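Local coordinates for protein gamma-glutamyl phosphate reductase (Thermotoga maritima, PDB 1O20) that probably catalyses the NADPH-dependent reduction of L-glutamyl phosphate to its semialdehyde, the second step of proline synthesis from glutamate, at residues K43-K48 with K92-V97; R36-A41 with D102-V107; D14-K19 with T153-G158. One frame throughout, in Å; residues are numbered along the deposited sequence.

Interaction 1. Residues K43-K48 with K92-V97; sequences KKIAEK and KACETV
The backbones of Ala46 and Cys94 come close where two helices pack, their CA atoms 6.0 Å apart. This is a small-residue helix–helix contact in the helical N-terminal part of an aldehyde dehydrogenase fold, joining helix 35-51 to helix 84-99. Its centre is a methyl against a methylene: Ala46 CB lies 3.8 Å from Cys94 CB, and with so little bulk at this point on the two helices, the main chains can come close. The thiol then carries the contact along the surface of helix 35-51. With SG anti to the carbonyl carbon (chi1 -65°), Cys94 places its sulfur 3.9 Å from Ile45 CG2 and also 4.0 Å from the backbone Ala46 N, so it sits over the step between these two residues. Ile42, one turn before Ala46 on helix 35-51, and Ile145 of helix 138-149 also touch Cys94, while Ile45 meets Leu148 of that helix and Ile173 of helix 163-177, which makes the buried patch part of a larger apolar layer. The charged groups lie at the exposed margin. There the end of the Lys43 side chain approaches Glu95, although its CB points away from that helix, and Lys43 NZ remains 4.9 Å from Glu95 OE2, too far for a salt bridge.

Interaction 2. Residues R36-A41 with D102-V107; sequences REKNKA and DPVGEV
Lys38 and Asp102 meet in a salt bridge that ties helix 35-51 to an Asx turn and an overlapping type II beta turn, Pro103 to Glu106. In this aldehyde dehydrogenase fold the turn leads into strand 107-112. The tight part of the contact is very small. Lys38 NZ donates to Asp102 OD2 at 2.8 Å, on the syn side of the oxygen and 24° out of the carboxylate plane, and the two side chains cross at about a right angle. A bend at chi3 (-73°) turns the otherwise extended lysine so that CE also comes close, 3.2 Å from Asp102 OD2. The ammonium has a second acceptor in the carbonyl oxygen of Lys149, and Asp102 OD2 is bonded to Thr35 OG1 as well, so both charged ends are held by more than one partner. The other carboxylate oxygen serves the turn: Val104 N donates to Asp102 OD1 at 2.9 Å, with an N-H...O angle of 152°, from above the carboxylate plane. Were Asp102 replaced by an alanine, the Lys38 ammonium would probably keep Lys149 O but lose its countercharge, Thr35 OG1 would lose a partner, and the Val104 N-H would lose the acceptor that closes the Asx turn.

Away from this polar knot the contact thins quickly. Val104 adds only a light touch, and beyond it the loop departs from the helix: Gly105, at the third position of the turn with a positive phi, is exposed, and Glu106 pairs instead with Arg123 of strand 118-125. The loose side ends on a plain van der Waals approach, the methyl Val104 CG2 standing 3.9 Å from the charged Lys38 NZ.

Interaction 3. Residues D14-K19 with T153-G158; sequences DELLEK and TILLRG
Lys19 and Leu16 of helix 15-30 rest on Leu155, which belongs to strand 154-157 in the four-stranded parallel sheet of the Rossmann-like domain. Strand residues alternate between the two faces: Ile154 and Leu156 pack on helix 138-149, whereas Leu155 points to the opposite face, toward the N-terminal helix.

Lys19 shows how one long side chain can serve two environments. Its CB points at the strand and meets Leu155 CD1 at 3.9 Å. At CG the chain turns off, lying anti to the carbonyl carbon (chi1 -71°), and from there CD and CE run on fully extended, leading away from Leu155, with Glu188 of strand 187-189 beside the side chain. At the tip, NZ reaches Glu15 OE2 at 2.7 Å, a salt bridge one helical turn back that uses the anti lone pair of the carboxylate oxygen. The same ammonium also bonds to Phe189 O. Glu15 in turn accepts from the backbone N of Glu191 and of Asn192, so the ion pair stitches the helix to the end of the neighbouring strand and the loop after it.

The start of the helix is held by an Asx motif, in which Asp14 OD1 accepts from Leu17 N at 3.1 Å. Leu155 is forked between its neighbours: while CD1 takes Lys19, the other methyl, Leu155 CD2, lies 4.0 Å from Leu16 CD1.

Followed from the N terminus, the chain opens three loops before it closes any. Residues 14-19 begin the outermost, 36-41 the next and 43-48 the innermost; 92-97 then closes interaction 1, 102-107 closes interaction 2, and 153-158 closes interaction 3. The three are therefore fully nested, and none crosses another. Interactions 1 and 2 share helix 35-51, using adjoining parts of it, with centres about 15 Å apart: one holds helix 84-99, the other the loop that follows that helix. Interaction 3, its centre more than 20 Å from either, brings the preceding helix, 15-30, onto the four-stranded parallel sheet that holds strand 154-157, joining the start of the chain to the domain's core.

Interaction 1. Residues K43-K48 with K92-V97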
ATOM      1  N   LYS A  43      10.885  18.381  -8.320  1.00 16.10           N
ATOM      2  CA  LYS A  43      10.262  19.613  -8.768  1.00 16.65           C
ATOM      3  C   LYS A  43      10.250  19.684 -10.303  1.00 15.90           C
ATOM      4  O   LYS A  43       9.237  20.064 -10.909  1.00 13.01           O
ATOM      5  CB  LYS A  43      11.008  20.834  -8.189  1.00 17.82           C
ATOM      6  CG  LYS A  43      10.519  22.197  -8.672  1.00 21.22           C
ATOM      7  CD  LYS A  43       9.046  22.409  -8.333  1.00 25.98           C
ATOM      8  CE  LYS A  43       8.658  23.870  -8.101  1.00 29.26           C
ATOM      9  NZ  LYS A  43       7.217  23.956  -7.599  1.00 30.60           N
ATOM     10  N   LYS A  44      11.388  19.365 -10.917  1.00 14.62           N
ATOM     11  CA  LYS A  44      11.477  19.290 -12.358  1.00 15.38           C
ATOM     12  C   LYS A  44      10.556  18.215 -12.952  1.00 15.11           C
ATOM     13  O   LYS A  44      10.055  18.407 -14.083  1.00 15.02           O
ATOM     14  CB  LYS A  44      12.933  19.084 -12.824  1.00 16.09           C
ATOM     15  CG  LYS A  44      13.733  20.369 -12.596  1.00 19.43           C
ATOM     16  CD  LYS A  44      15.208  20.245 -12.784  1.00 25.66           C
ATOM     17  CE  LYS A  44      15.827  21.663 -12.948  1.00 26.58           C
ATOM     18  NZ  LYS A  44      15.363  22.361 -14.177  1.00 30.58           N
ATOM     19  N   ILE A  45      10.387  17.085 -12.241  1.00 13.10           N
ATOM     20  CA  ILE A  45       9.435  16.081 -12.656  1.00 12.33           C
ATOM     21  C   ILE A  45       8.031  16.720 -12.753  1.00 13.78           C
ATOM     22  O   ILE A  45       7.354  16.606 -13.781  1.00 13.22           O
ATOM     23  CB  ILE A  45       9.438  14.849 -11.746  1.00 11.91           C
ATOM     24  CG1 ILE A  45      10.685  13.993 -11.965  1.00 11.51           C
ATOM     25  CG2 ILE A  45       8.152  13.996 -11.994  1.00 10.91           C
ATOM     26  CD1 ILE A  45      10.835  12.877 -10.954  1.00 11.01           C
ATOM     27  N   ALA A  46       7.616  17.398 -11.702  1.00 14.41           N
ATOM     28  CA  ALA A  46       6.347  18.157 -11.686  1.00 15.39           C
ATOM     29  C   ALA A  46       6.220  19.134 -12.872  1.00 15.88           C
ATOM     30  O   ALA A  46       5.182  19.203 -13.561  1.00 15.55           O
ATOM     31  CB  ALA A  46       6.198  18.916 -10.335  1.00 15.10           C
ATOM     32  N   GLU A  47       7.301  19.841 -13.149  1.00 16.58           N
ATOM     33  CA  GLU A  47       7.334  20.807 -14.228  1.00 17.56           C
ATOM     34  C   GLU A  47       7.231  20.147 -15.621  1.00 17.66           C
ATOM     35  O   GLU A  47       6.490  20.624 -16.487  1.00 16.46           O
ATOM     36  CB  GLU A  47       8.618  21.619 -14.136  1.00 19.44           C
ATOM     37  CG  GLU A  47       8.609  22.637 -13.000  1.00 21.46           C
ATOM     38  CD  GLU A  47       9.960  23.301 -12.802  1.00 24.38           C
ATOM     39  OE1 GLU A  47      10.913  23.009 -13.571  1.00 22.49           O
ATOM     40  OE2 GLU A  47      10.049  24.132 -11.876  1.00 27.77           O
ATOM     41  N   LYS A  48       7.935  19.039 -15.817  1.00 16.15           N
ATOM     42  CA  LYS A  48       7.913  18.377 -17.103  1.00 17.01           C
ATOM     43  C   LYS A  48       6.555  17.698 -17.339  1.00 16.48           C
ATOM     44  O   LYS A  48       6.085  17.703 -18.462  1.00 17.03           O
ATOM     45  CB  LYS A  48       9.080  17.384 -17.291  1.00 16.19           C
ATOM     46  CG  LYS A  48      10.458  18.035 -17.401  1.00 19.35           C
ATOM     47  CD  LYS A  48      10.680  18.773 -18.742  1.00 21.99           C
ATOM     48  CE  LYS A  48      11.813  19.811 -18.677  1.00 25.84           C
ATOM     49  NZ  LYS A  48      12.114  20.340 -20.084  1.00 29.94           N
ATOM     50  N   LYS A  92       0.733  17.502  -7.631  1.00 20.07           N
ATOM     51  CA  LYS A  92       0.515  17.618  -6.213  1.00 21.69           C
ATOM     52  C   LYS A  92       1.261  16.525  -5.418  1.00 20.78           C
ATOM     53  O   LYS A  92       1.827  16.830  -4.381  1.00 19.78           O
ATOM     54  CB  LYS A  92      -0.988  17.582  -5.899  1.00 22.09           C
ATOM     55  CG  LYS A  92      -1.318  17.484  -4.395  1.00 27.90           C
ATOM     56  CD  LYS A  92      -2.648  18.169  -3.997  1.00 32.87           C
ATOM     57  CE  LYS A  92      -2.625  18.691  -2.534  1.00 35.98           C
ATOM     58  NZ  LYS A  92      -3.304  17.729  -1.540  1.00 38.92           N
ATOM     59  N   ALA A  93       1.263  15.274  -5.897  1.00 19.73           N
ATOM     60  CA  ALA A  93       2.050  14.221  -5.252  1.00 18.99           C
ATOM     61  C   ALA A  93       3.531  14.597  -5.187  1.00 17.88           C
ATOM     62  O   ALA A  93       4.154  14.461  -4.145  1.00 17.83           O
ATOM     63  CB  ALA A  93       1.880  12.865  -5.963  1.00 19.37           C
ATOM     64  N   CYS A  94       4.083  15.119  -6.278  1.00 17.40           N
ATOM     65  CA  CYS A  94       5.455  15.630  -6.264  1.00 16.53           C
ATOM     66  C   CYS A  94       5.665  16.686  -5.158  1.00 17.44           C
ATOM     67  O   CYS A  94       6.658  16.643  -4.411  1.00 16.47           O
ATOM     68  CB  CYS A  94       5.820  16.246  -7.609  1.00 15.91           C
ATOM     69  SG  CYS A  94       5.867  15.105  -8.986  1.00 15.64           S
ATOM     70  N   GLU A  95       4.728  17.629  -5.041  1.00 18.03           N
ATOM     71  CA  GLU A  95       4.846  18.725  -4.088  1.00 19.30           C
ATOM     72  C   GLU A  95       4.751  18.171  -2.663  1.00 19.63           C
ATOM     73  O   GLU A  95       5.457  18.596  -1.774  1.00 19.95           O
ATOM     74  CB  GLU A  95       3.766  19.802  -4.374  1.00 20.77           C
ATOM     75  CG  GLU A  95       3.951  20.524  -5.725  1.00 23.69           C
ATOM     76  CD  GLU A  95       2.714  21.344  -6.160  1.00 30.30           C
ATOM     77  OE1 GLU A  95       1.708  21.258  -5.442  1.00 33.09           O
ATOM     78  OE2 GLU A  95       2.739  22.079  -7.207  1.00 33.83           O
ATOM     79  N   THR A  96       3.915  17.175  -2.449  1.00 19.61           N
ATOM     80  CA  THR A  96       3.821  16.534  -1.140  1.00 19.87           C
ATOM     81  C   THR A  96       5.154  15.884  -0.754  1.00 19.78           C
ATOM     82  O   THR A  96       5.677  16.134   0.338  1.00 20.10           O
ATOM     83  CB  THR A  96       2.679  15.494  -1.131  1.00 20.24           C
ATOM     84  OG1 THR A  96       1.435  16.173  -1.307  1.00 20.04           O
ATOM     85  CG2 THR A  96       2.514  14.818   0.232  1.00 19.93           C
ATOM     86  N   VAL A  97       5.732  15.111  -1.676  1.00 18.56           N
ATOM     87  CA  VAL A  97       6.980  14.400  -1.435  1.00 17.39           C
ATOM     88  C   VAL A  97       8.139  15.381  -1.199  1.00 17.83           C
ATOM     89  O   VAL A  97       8.935  15.175  -0.293  1.00 18.53           O
ATOM     90  CB  VAL A  97       7.255  13.329  -2.580  1.00 16.72           C
ATOM     91  CG1 VAL A  97       8.608  12.737  -2.478  1.00 15.21           C
ATOM     92  CG2 VAL A  97       6.192  12.195  -2.499  1.00 16.70           C
TER

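Interaction 2. Residues R36-A41 with D102-V107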
ATOM      1  N   ARG A  36      18.485  18.411  -1.309  1.00 19.24           N
ATOM      2  CA  ARG A  36      18.282  19.547  -2.213  1.00 19.74           C
ATOM      3  C   ARG A  36      18.268  19.117  -3.677  1.00 18.96           C
ATOM      4  O   ARG A  36      17.362  19.508  -4.412  1.00 18.53           O
ATOM      5  CB  ARG A  36      19.353  20.635  -2.022  1.00 20.29           C
ATOM      6  CG  ARG A  36      19.169  21.840  -2.950  1.00 24.40           C
ATOM      7  CD  ARG A  36      20.214  22.927  -2.691  1.00 28.91           C
ATOM      8  NE  ARG A  36      19.902  23.581  -1.421  1.00 33.20           N
ATOM      9  CZ  ARG A  36      20.540  24.642  -0.912  1.00 34.15           C
ATOM     10  NH1 ARG A  36      21.577  25.172  -1.535  1.00 34.65           N
ATOM     11  NH2 ARG A  36      20.136  25.155   0.239  1.00 33.77           N
ATOM     12  N   GLU A  37      19.242  18.298  -4.078  1.00 18.83           N
ATOM     13  CA  GLU A  37      19.309  17.786  -5.445  1.00 18.96           C
ATOM     14  C   GLU A  37      18.134  16.845  -5.778  1.00 18.15           C
ATOM     15  O   GLU A  37      17.560  16.946  -6.859  1.00 17.94           O
ATOM     16  CB  GLU A  37      20.666  17.103  -5.719  1.00 20.38           C
ATOM     17  CG  GLU A  37      21.029  16.989  -7.196  1.00 21.94           C
ATOM     18  CD  GLU A  37      21.251  18.326  -7.879  1.00 26.06           C
ATOM     19  OE1 GLU A  37      21.559  19.325  -7.188  1.00 28.15           O
ATOM     20  OE2 GLU A  37      21.076  18.385  -9.110  1.00 25.89           O
ATOM     21  N   LYS A  38      17.723  15.991  -4.836  1.00 17.22           N
ATOM     22  CA  LYS A  38      16.626  15.065  -5.073  1.00 15.78           C
ATOM     23  C   LYS A  38      15.292  15.850  -5.178  1.00 15.08           C
ATOM     24  O   LYS A  38      14.483  15.563  -6.050  1.00 14.58           O
ATOM     25  CB  LYS A  38      16.558  13.937  -4.013  1.00 15.63           C
ATOM     26  CG  LYS A  38      17.865  13.115  -3.852  1.00 12.99           C
ATOM     27  CD  LYS A  38      17.751  11.969  -2.829  1.00 14.36           C
ATOM     28  CE  LYS A  38      17.724  12.449  -1.385  1.00 16.16           C
ATOM     29  NZ  LYS A  38      17.692  11.386  -0.384  1.00 14.23           N
ATOM     30  N   ASN A  39      15.082  16.830  -4.314  1.00 15.06           N
ATOM     31  CA  ASN A  39      13.929  17.727  -4.369  1.00 15.36           C
ATOM     32  C   ASN A  39      13.883  18.544  -5.688  1.00 15.11           C
ATOM     33  O   ASN A  39      12.805  18.795  -6.236  1.00 15.14           O
ATOM     34  CB  ASN A  39      13.935  18.721  -3.224  1.00 15.46           C
ATOM     35  CG  ASN A  39      13.512  18.126  -1.908  1.00 15.93           C
ATOM     36  OD1 ASN A  39      12.990  16.992  -1.838  1.00 14.94           O
ATOM     37  ND2 ASN A  39      13.751  18.896  -0.818  1.00 12.90           N
ATOM     38  N   LYS A  40      15.032  18.977  -6.159  1.00 15.37           N
ATOM     39  CA  LYS A  40      15.148  19.691  -7.442  1.00 16.96           C
ATOM     40  C   LYS A  40      14.676  18.775  -8.596  1.00 16.52           C
ATOM     41  O   LYS A  40      13.865  19.198  -9.434  1.00 14.89           O
ATOM     42  CB  LYS A  40      16.585  20.116  -7.706  1.00 18.13           C
ATOM     43  CG  LYS A  40      16.760  21.133  -8.826  1.00 20.56           C
ATOM     44  CD  LYS A  40      18.226  21.319  -9.181  1.00 23.15           C
ATOM     45  CE  LYS A  40      18.374  22.030 -10.565  1.00 26.47           C
ATOM     46  NZ  LYS A  40      19.779  22.439 -10.875  1.00 28.50           N
ATOM     47  N   ALA A  41      15.148  17.527  -8.599  1.00 15.82           N
ATOM     48  CA  ALA A  41      14.707  16.514  -9.576  1.00 16.22           C
ATOM     49  C   ALA A  41      13.185  16.304  -9.544  1.00 15.82           C
ATOM     50  O   ALA A  41      12.570  16.257 -10.597  1.00 16.23           O
ATOM     51  CB  ALA A  41      15.409  15.211  -9.376  1.00 15.90           C
ATOM     52  N   ASP A 102      13.453  13.957   4.534  1.00 19.51           N
ATOM     53  CA  ASP A 102      14.281  12.930   3.953  1.00 20.02           C
ATOM     54  C   ASP A 102      14.700  11.987   5.078  1.00 19.66           C
ATOM     55  O   ASP A 102      15.339  12.437   6.009  1.00 20.03           O
ATOM     56  CB  ASP A 102      15.512  13.606   3.323  1.00 20.12           C
ATOM     57  CG  ASP A 102      16.347  12.676   2.485  1.00 20.49           C
ATOM     58  OD1 ASP A 102      16.194  11.429   2.588  1.00 19.82           O
ATOM     59  OD2 ASP A 102      17.205  13.127   1.692  1.00 19.10           O
ATOM     60  N   PRO A 103      14.387  10.690   5.006  1.00 19.40           N
ATOM     61  CA  PRO A 103      14.814   9.774   6.076  1.00 18.92           C
ATOM     62  C   PRO A 103      16.307   9.427   5.974  1.00 18.27           C
ATOM     63  O   PRO A 103      16.901   8.970   6.949  1.00 18.70           O
ATOM     64  CB  PRO A 103      13.950   8.521   5.847  1.00 19.87           C
ATOM     65  CG  PRO A 103      13.772   8.459   4.342  1.00 19.66           C
ATOM     66  CD  PRO A 103      13.637   9.965   3.949  1.00 19.85           C
ATOM     67  N   VAL A 104      16.911   9.653   4.826  1.00 16.91           N
ATOM     68  CA  VAL A 104      18.295   9.296   4.615  1.00 18.66           C
ATOM     69  C   VAL A 104      19.233  10.121   5.519  1.00 19.41           C
ATOM     70  O   VAL A 104      19.142  11.342   5.549  1.00 20.09           O
ATOM     71  CB  VAL A 104      18.738   9.461   3.137  1.00 18.95           C
ATOM     72  CG1 VAL A 104      20.261   9.169   2.983  1.00 18.75           C
ATOM     73  CG2 VAL A 104      17.943   8.511   2.210  1.00 19.98           C
ATOM     74  N   GLY A 105      20.167   9.438   6.188  1.00 19.75           N
ATOM     75  CA  GLY A 105      21.031  10.073   7.157  1.00 19.05           C
ATOM     76  C   GLY A 105      20.469  10.259   8.561  1.00 19.43           C
ATOM     77  O   GLY A 105      21.234  10.708   9.411  1.00 19.35           O
ATOM     78  N   GLU A 106      19.186   9.978   8.825  1.00 19.86           N
ATOM     79  CA  GLU A 106      18.651  10.116  10.184  1.00 20.85           C
ATOM     80  C   GLU A 106      19.368   9.127  11.103  1.00 20.62           C
ATOM     81  O   GLU A 106      19.600   7.967  10.733  1.00 18.88           O
ATOM     82  CB  GLU A 106      17.150   9.803  10.287  1.00 21.18           C
ATOM     83  CG  GLU A 106      16.279  10.823   9.584  1.00 24.77           C
ATOM     84  CD  GLU A 106      14.788  10.579   9.755  1.00 28.23           C
ATOM     85  OE1 GLU A 106      14.335   9.444  10.080  1.00 30.34           O
ATOM     86  OE2 GLU A 106      14.066  11.564   9.531  1.00 28.06           O
ATOM     87  N   VAL A 107      19.680   9.573  12.301  1.00 19.95           N
ATOM     88  CA  VAL A 107      20.215   8.660  13.287  1.00 20.71           C
ATOM     89  C   VAL A 107      19.040   8.005  13.996  1.00 20.67           C
ATOM     90  O   VAL A 107      18.181   8.691  14.573  1.00 21.51           O
ATOM     91  CB  VAL A 107      21.132   9.377  14.286  1.00 20.18           C
ATOM     92  CG1 VAL A 107      21.460   8.495  15.458  1.00 19.78           C
ATOM     93  CG2 VAL A 107      22.385   9.794  13.576  1.00 19.86           C
TER

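Interaction 3. Residues D14-K19 with T153-G158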
ATOM      1  N   ASP A  14      18.851  -7.896 -24.429  1.00 26.17           N
ATOM      2  CA  ASP A  14      18.149  -8.239 -23.141  1.00 25.01           C
ATOM      3  C   ASP A  14      17.836  -6.934 -22.438  1.00 23.14           C
ATOM      4  O   ASP A  14      18.676  -6.378 -21.734  1.00 23.61           O
ATOM      5  CB  ASP A  14      19.016  -9.130 -22.260  1.00 25.60           C
ATOM      6  CG  ASP A  14      18.215  -9.836 -21.144  1.00 29.01           C
ATOM      7  OD1 ASP A  14      17.369  -9.215 -20.434  1.00 27.72           O
ATOM      8  OD2 ASP A  14      18.403 -11.050 -20.886  1.00 34.24           O
ATOM      9  N   GLU A  15      16.626  -6.439 -22.668  1.00 20.98           N
ATOM     10  CA  GLU A  15      16.212  -5.157 -22.161  1.00 18.71           C
ATOM     11  C   GLU A  15      16.246  -5.156 -20.629  1.00 17.50           C
ATOM     12  O   GLU A  15      16.736  -4.208 -20.005  1.00 15.91           O
ATOM     13  CB  GLU A  15      14.798  -4.812 -22.675  1.00 18.48           C
ATOM     14  CG  GLU A  15      14.265  -3.511 -22.106  1.00 17.64           C
ATOM     15  CD  GLU A  15      12.817  -3.209 -22.436  1.00 17.25           C
ATOM     16  OE1 GLU A  15      12.078  -4.091 -22.889  1.00 16.23           O
ATOM     17  OE2 GLU A  15      12.422  -2.054 -22.223  1.00 18.86           O
ATOM     18  N   LEU A  16      15.684  -6.202 -20.030  1.00 16.26           N
ATOM     19  CA  LEU A  16      15.612  -6.290 -18.600  1.00 16.81           C
ATOM     20  C   LEU A  16      16.989  -6.179 -17.930  1.00 16.03           C
ATOM     21  O   LEU A  16      17.174  -5.380 -17.008  1.00 15.07           O
ATOM     22  CB  LEU A  16      14.923  -7.584 -18.191  1.00 17.02           C
ATOM     23  CG  LEU A  16      14.835  -7.799 -16.684  1.00 18.77           C
ATOM     24  CD1 LEU A  16      14.058  -6.683 -16.043  1.00 18.84           C
ATOM     25  CD2 LEU A  16      14.172  -9.151 -16.386  1.00 19.23           C
ATOM     26  N   LEU A  17      17.955  -6.953 -18.415  1.00 15.70           N
ATOM     27  CA  LEU A  17      19.260  -6.984 -17.804  1.00 15.24           C
ATOM     28  C   LEU A  17      19.980  -5.651 -17.980  1.00 15.25           C
ATOM     29  O   LEU A  17      20.555  -5.102 -17.031  1.00 15.11           O
ATOM     30  CB  LEU A  17      20.098  -8.170 -18.360  1.00 16.47           C
ATOM     31  N   GLU A  18      19.904  -5.075 -19.168  1.00 15.18           N
ATOM     32  CA  GLU A  18      20.595  -3.823 -19.408  1.00 15.51           C
ATOM     33  C   GLU A  18      20.016  -2.746 -18.508  1.00 14.77           C
ATOM     34  O   GLU A  18      20.760  -1.949 -17.965  1.00 13.70           O
ATOM     35  CB  GLU A  18      20.473  -3.379 -20.859  1.00 15.14           C
ATOM     36  CG  GLU A  18      21.258  -4.196 -21.867  1.00 19.16           C
ATOM     37  N   LYS A  19      18.684  -2.734 -18.340  1.00 15.24           N
ATOM     38  CA  LYS A  19      18.029  -1.689 -17.550  1.00 15.69           C
ATOM     39  C   LYS A  19      18.226  -1.912 -16.058  1.00 15.59           C
ATOM     40  O   LYS A  19      18.332  -0.962 -15.298  1.00 15.09           O
ATOM     41  CB  LYS A  19      16.544  -1.533 -17.923  1.00 15.77           C
ATOM     42  CG  LYS A  19      16.410  -0.882 -19.317  1.00 14.19           C
ATOM     43  CD  LYS A  19      15.025  -0.533 -19.758  1.00 15.88           C
ATOM     44  CE  LYS A  19      15.029   0.139 -21.178  1.00 15.39           C
ATOM     45  NZ  LYS A  19      13.627   0.287 -21.747  1.00 14.89           N
ATOM     46  N   THR A 153      17.010   4.100  -6.685  1.00 14.12           N
ATOM     47  CA  THR A 153      16.621   4.085  -8.088  1.00 13.80           C
ATOM     48  C   THR A 153      15.398   3.160  -8.265  1.00 13.33           C
ATOM     49  O   THR A 153      15.009   2.418  -7.345  1.00 13.58           O
ATOM     50  CB  THR A 153      17.767   3.685  -8.992  1.00 13.06           C
ATOM     51  OG1 THR A 153      18.255   2.396  -8.596  1.00 14.33           O
ATOM     52  CG2 THR A 153      18.939   4.615  -8.838  1.00 11.97           C
ATOM     53  N   ILE A 154      14.825   3.212  -9.451  1.00 12.01           N
ATOM     54  CA  ILE A 154      13.632   2.440  -9.775  1.00 12.51           C
ATOM     55  C   ILE A 154      13.576   1.868 -11.187  1.00 11.27           C
ATOM     56  O   ILE A 154      13.865   2.528 -12.213  1.00 11.67           O
ATOM     57  CB  ILE A 154      12.384   3.303  -9.448  1.00 12.12           C
ATOM     58  CG1 ILE A 154      11.098   2.487  -9.487  1.00 13.19           C
ATOM     59  CG2 ILE A 154      12.269   4.437 -10.410  1.00 15.68           C
ATOM     60  CD1 ILE A 154       9.892   3.341  -9.066  1.00 13.26           C
ATOM     61  N   LEU A 155      13.166   0.619 -11.223  1.00 11.35           N
ATOM     62  CA  LEU A 155      12.904  -0.102 -12.441  1.00 11.52           C
ATOM     63  C   LEU A 155      11.409  -0.378 -12.520  1.00 11.03           C
ATOM     64  O   LEU A 155      10.865  -1.077 -11.725  1.00 10.98           O
ATOM     65  CB  LEU A 155      13.678  -1.413 -12.437  1.00 11.13           C
ATOM     66  CG  LEU A 155      13.524  -2.252 -13.701  1.00 11.22           C
ATOM     67  CD1 LEU A 155      13.961  -1.477 -14.950  1.00 12.77           C
ATOM     68  CD2 LEU A 155      14.327  -3.516 -13.597  1.00 10.46           C
ATOM     69  N   LEU A 156      10.769   0.210 -13.504  1.00 12.47           N
ATOM     70  CA  LEU A 156       9.323   0.184 -13.663  1.00 13.16           C
ATOM     71  C   LEU A 156       8.932  -0.837 -14.718  1.00 13.06           C
ATOM     72  O   LEU A 156       9.463  -0.826 -15.834  1.00 14.28           O
ATOM     73  CB  LEU A 156       8.841   1.568 -14.118  1.00 12.46           C
ATOM     74  CG  LEU A 156       9.106   2.695 -13.110  1.00 14.21           C
ATOM     75  CD1 LEU A 156       9.142   4.002 -13.810  1.00 14.64           C
ATOM     76  CD2 LEU A 156       8.057   2.683 -12.007  1.00 16.77           C
ATOM     77  N   ARG A 157       8.017  -1.710 -14.355  1.00 14.18           N
ATOM     78  CA  ARG A 157       7.294  -2.557 -15.303  1.00 15.90           C
ATOM     79  C   ARG A 157       5.766  -2.466 -15.049  1.00 15.81           C
ATOM     80  O   ARG A 157       5.215  -3.031 -14.107  1.00 15.53           O
ATOM     81  CB  ARG A 157       7.826  -3.996 -15.243  1.00 16.28           C
ATOM     82  CG  ARG A 157       7.236  -4.953 -16.269  1.00 17.54           C
ATOM     83  CD  ARG A 157       6.016  -5.674 -15.700  1.00 21.15           C
ATOM     84  NE  ARG A 157       5.214  -6.338 -16.692  1.00 25.30           N
ATOM     85  CZ  ARG A 157       3.909  -6.507 -16.582  1.00 29.46           C
ATOM     86  NH1 ARG A 157       3.213  -6.028 -15.535  1.00 31.52           N
ATOM     87  NH2 ARG A 157       3.285  -7.122 -17.548  1.00 29.26           N
ATOM     88  N   GLY A 158       5.092  -1.664 -15.856  1.00 17.19           N
ATOM     89  CA  GLY A 158       3.651  -1.579 -15.774  1.00 18.61           C
ATOM     90  C   GLY A 158       2.925  -2.493 -16.775  1.00 19.43           C
ATOM     91  O   GLY A 158       3.523  -3.264 -17.507  1.00 19.04           O
TER